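PDB 2BCG: secretory pathway GDP dissociation inhibitor from Saccharomyces cerevisiae, which regulates the GDP/GTP exchange of the Rab protein SEC4 by inhibiting GDP release, and extracts GDP-bound YPT7 from vacuolar membranes. Local coordinates for residues Arg341-Val347 against Ile365-Glu371. Numbering follows the deposited sequence. Where two conformers were deposited one is given.
Sequences RKSDIYV and IISTIIE
Tyr346 and Ser367 form an antiparallel hydrogen-bonded pair, Tyr346 N to Ser367 O 3.0 Å and Ser367 N to Tyr346 O 2.9 Å. This is the open end of the beta hairpin of strands 345-351 and 362-369, inside a mixed sheet. Strand 330-334 flanks one arm and strand 303-317 the other. Next along, Val347 and Ile366 make a non-hydrogen-bonded pair, and their side chains lie side by side. CG2 of Ile366 also meets CG2 of Ile345 at 3.7 Å, and helix 380-383 packs on both isoleucines.

Before Ile345 side chains take over the pairing. Thr368 OG1 stands anti to its own N (chi1 -166°), which carries it across to donate to Asp344 O at 2.7 Å, from above the carbonyl plane. Thr368 OG1 in turn takes a weak bond from Arg341 NH2. A turn about the CG-CD bond of Arg341 (chi3 61°) goes with an NE bond to Ser343 O. The Glu371 carboxylate stacks over one guanidinium face, planes 25° apart, as a salt bridge of charges alone; Glu378 pairs with NH1. Losing this arginine side chain to an alanine is likely to deprive Glu371 and Glu378 of this positive partner and Ser343 O of its NE donor. A water links Ser343 OG, Ile369 O and Glu371 OE2. With its syn lone pair, Glu371 OE2 accepts Lys342 N at 2.8 Å.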
loop_
_atom_site.group_PDB
_atom_site.type_symbol
_atom_site.label_atom_id
_atom_site.label_comp_id
_atom_site.label_asym_id
_atom_site.label_seq_id
_atom_site.Cartn_x
_atom_site.Cartn_y
_atom_site.Cartn_z
ATOM N N ARG A 341 2.118 -13.047 -29.921
ATOM C CA ARG A 341 3.042 -12.197 -29.198
ATOM C C ARG A 341 4.156 -12.942 -28.478
ATOM O O ARG A 341 4.141 -14.184 -28.359
ATOM C CB ARG A 341 2.259 -11.360 -28.162
ATOM C CG ARG A 341 1.496 -10.216 -28.769
ATOM C CD ARG A 341 0.767 -9.358 -27.700
ATOM N NE ARG A 341 1.679 -8.739 -26.729
ATOM C CZ ARG A 341 2.346 -7.591 -26.904
ATOM N NH1 ARG A 341 2.236 -6.868 -28.028
ATOM N NH2 ARG A 341 3.132 -7.158 -25.924
ATOM N N LYS A 342 5.112 -12.167 -27.968
ATOM C CA LYS A 342 6.186 -12.704 -27.139
ATOM C C LYS A 342 5.863 -12.606 -25.650
ATOM O O LYS A 342 6.507 -13.268 -24.836
ATOM C CB LYS A 342 7.492 -11.958 -27.423
ATOM C CG LYS A 342 7.899 -11.974 -28.911
ATOM C CD LYS A 342 9.088 -11.071 -29.178
ATOM C CE LYS A 342 9.560 -11.235 -30.632
ATOM N NZ LYS A 342 10.984 -10.797 -30.857
ATOM N N SER A 343 4.872 -11.781 -25.286
ATOM C CA SER A 343 4.519 -11.617 -23.881
ATOM C C SER A 343 3.026 -11.418 -23.732
ATOM O O SER A 343 2.342 -10.872 -24.593
ATOM C CB SER A 343 5.304 -10.514 -23.170
ATOM O OG SER A 343 4.839 -9.252 -23.538
ATOM N N ASP A 344 2.552 -11.835 -22.581
ATOM C CA ASP A 344 1.139 -11.667 -22.254
ATOM C C ASP A 344 0.762 -10.183 -22.086
ATOM O O ASP A 344 1.589 -9.333 -21.767
ATOM C CB ASP A 344 0.807 -12.421 -20.971
ATOM C CG ASP A 344 0.952 -13.929 -21.110
ATOM O OD1 ASP A 344 0.665 -14.636 -20.122
ATOM O OD2 ASP A 344 1.338 -14.404 -22.206
ATOM N N ILE A 345 -0.511 -9.891 -22.306
ATOM C CA ILE A 345 -1.082 -8.576 -21.923
ATOM C C ILE A 345 -1.981 -8.821 -20.741
ATOM O O ILE A 345 -2.731 -9.819 -20.707
ATOM C CB ILE A 345 -1.925 -7.961 -23.075
ATOM C CG1 ILE A 345 -1.050 -7.816 -24.337
ATOM C CG2 ILE A 345 -2.531 -6.622 -22.625
ATOM C CD1 ILE A 345 -1.758 -7.210 -25.506
ATOM N N TYR A 346 -1.857 -7.955 -19.737
ATOM C CA TYR A 346 -2.711 -8.013 -18.546
ATOM C C TYR A 346 -3.681 -6.845 -18.516
ATOM O O TYR A 346 -3.399 -5.749 -18.998
ATOM C CB TYR A 346 -1.884 -7.963 -17.246
ATOM C CG TYR A 346 -1.025 -9.196 -17.011
ATOM C CD1 TYR A 346 0.354 -9.060 -16.900
ATOM C CD2 TYR A 346 -1.591 -10.483 -16.848
ATOM C CE1 TYR A 346 1.175 -10.170 -16.697
ATOM C CE2 TYR A 346 -0.774 -11.596 -16.621
ATOM C CZ TYR A 346 0.590 -11.428 -16.536
ATOM O OH TYR A 346 1.411 -12.493 -16.283
ATOM N N VAL A 347 -4.821 -7.086 -17.895
ATOM C CA VAL A 347 -5.687 -5.984 -17.495
ATOM C C VAL A 347 -5.999 -6.176 -16.015
ATOM O O VAL A 347 -6.271 -7.291 -15.551
ATOM C CB VAL A 347 -6.987 -5.891 -18.327
ATOM C CG1 VAL A 347 -7.643 -4.513 -18.126
ATOM C CG2 VAL A 347 -6.715 -6.109 -19.841
ATOM N N ILE A 365 -6.591 -0.948 -15.963
ATOM C CA ILE A 365 -5.232 -0.620 -16.324
ATOM C C ILE A 365 -4.645 -1.773 -17.136
ATOM O O ILE A 365 -4.573 -2.911 -16.676
ATOM C CB ILE A 365 -4.364 -0.361 -15.100
ATOM C CG1 ILE A 365 -5.014 0.726 -14.213
ATOM C CG2 ILE A 365 -2.977 0.064 -15.570
ATOM C CD1 ILE A 365 -4.141 1.140 -13.001
ATOM N N ILE A 366 -4.288 -1.475 -18.372
ATOM C CA ILE A 366 -3.801 -2.480 -19.313
ATOM C C ILE A 366 -2.284 -2.347 -19.342
ATOM O O ILE A 366 -1.753 -1.223 -19.385
ATOM C CB ILE A 366 -4.344 -2.227 -20.736
ATOM C CG1 ILE A 366 -5.894 -2.312 -20.777
ATOM C CG2 ILE A 366 -3.733 -3.210 -21.724
ATOM C CD1 ILE A 366 -6.458 -1.641 -22.026
ATOM N N SER A 367 -1.579 -3.469 -19.358
ATOM C CA SER A 367 -0.117 -3.370 -19.452
ATOM C C SER A 367 0.493 -4.543 -20.178
ATOM O O SER A 367 -0.029 -5.655 -20.148
ATOM C CB SER A 367 0.500 -3.200 -18.081
ATOM O OG SER A 367 0.383 -4.369 -17.350
ATOM N N THR A 368 1.632 -4.273 -20.810
ATOM C CA THR A 368 2.413 -5.338 -21.409
ATOM C C THR A 368 3.794 -4.782 -21.703
ATOM O O THR A 368 4.001 -3.558 -21.698
ATOM C CB THR A 368 1.738 -5.847 -22.710
ATOM O OG1 THR A 368 2.325 -7.099 -23.111
ATOM C CG2 THR A 368 1.864 -4.796 -23.833
ATOM N N ILE A 369 4.734 -5.695 -21.902
ATOM C CA ILE A 369 6.048 -5.343 -22.398
ATOM C C ILE A 369 5.907 -5.046 -23.907
ATOM O O ILE A 369 5.339 -5.835 -24.669
ATOM C CB ILE A 369 6.990 -6.547 -22.192
ATOM C CG1 ILE A 369 7.254 -6.801 -20.698
ATOM C CG2 ILE A 369 8.288 -6.390 -23.002
ATOM C CD1 ILE A 369 7.802 -5.630 -19.941
ATOM N N ILE A 370 6.369 -3.872 -24.302
ATOM C CA ILE A 370 6.287 -3.421 -25.681
ATOM C C ILE A 370 7.141 -4.329 -26.562
ATOM O O ILE A 370 8.301 -4.610 -26.232
ATOM C CB ILE A 370 6.728 -1.938 -25.769
ATOM C CG1 ILE A 370 5.696 -1.026 -25.119
ATOM C CG2 ILE A 370 6.946 -1.475 -27.239
ATOM C CD1 ILE A 370 6.241 0.361 -24.821
ATOM N N GLU A 371 6.560 -4.787 -27.672
ATOM C CA GLU A 371 7.327 -5.587 -28.660
ATOM C C GLU A 371 7.213 -5.059 -30.089
ATOM O O GLU A 371 7.769 -5.666 -31.019
ATOM C CB GLU A 371 6.980 -7.075 -28.592
ATOM C CG GLU A 371 5.518 -7.397 -28.930
ATOM C CD GLU A 371 5.217 -8.872 -28.795
ATOM O OE1 GLU A 371 4.929 -9.522 -29.846
ATOM O OE2 GLU A 371 5.283 -9.380 -27.653
HETATM O O HOH W 1 9.461 -8.265 -31.234
HETATM O O HOH W 2 6.319 -8.402 -25.441
HETATM O O HOH W 3 -2.178 -4.380 -16.211
#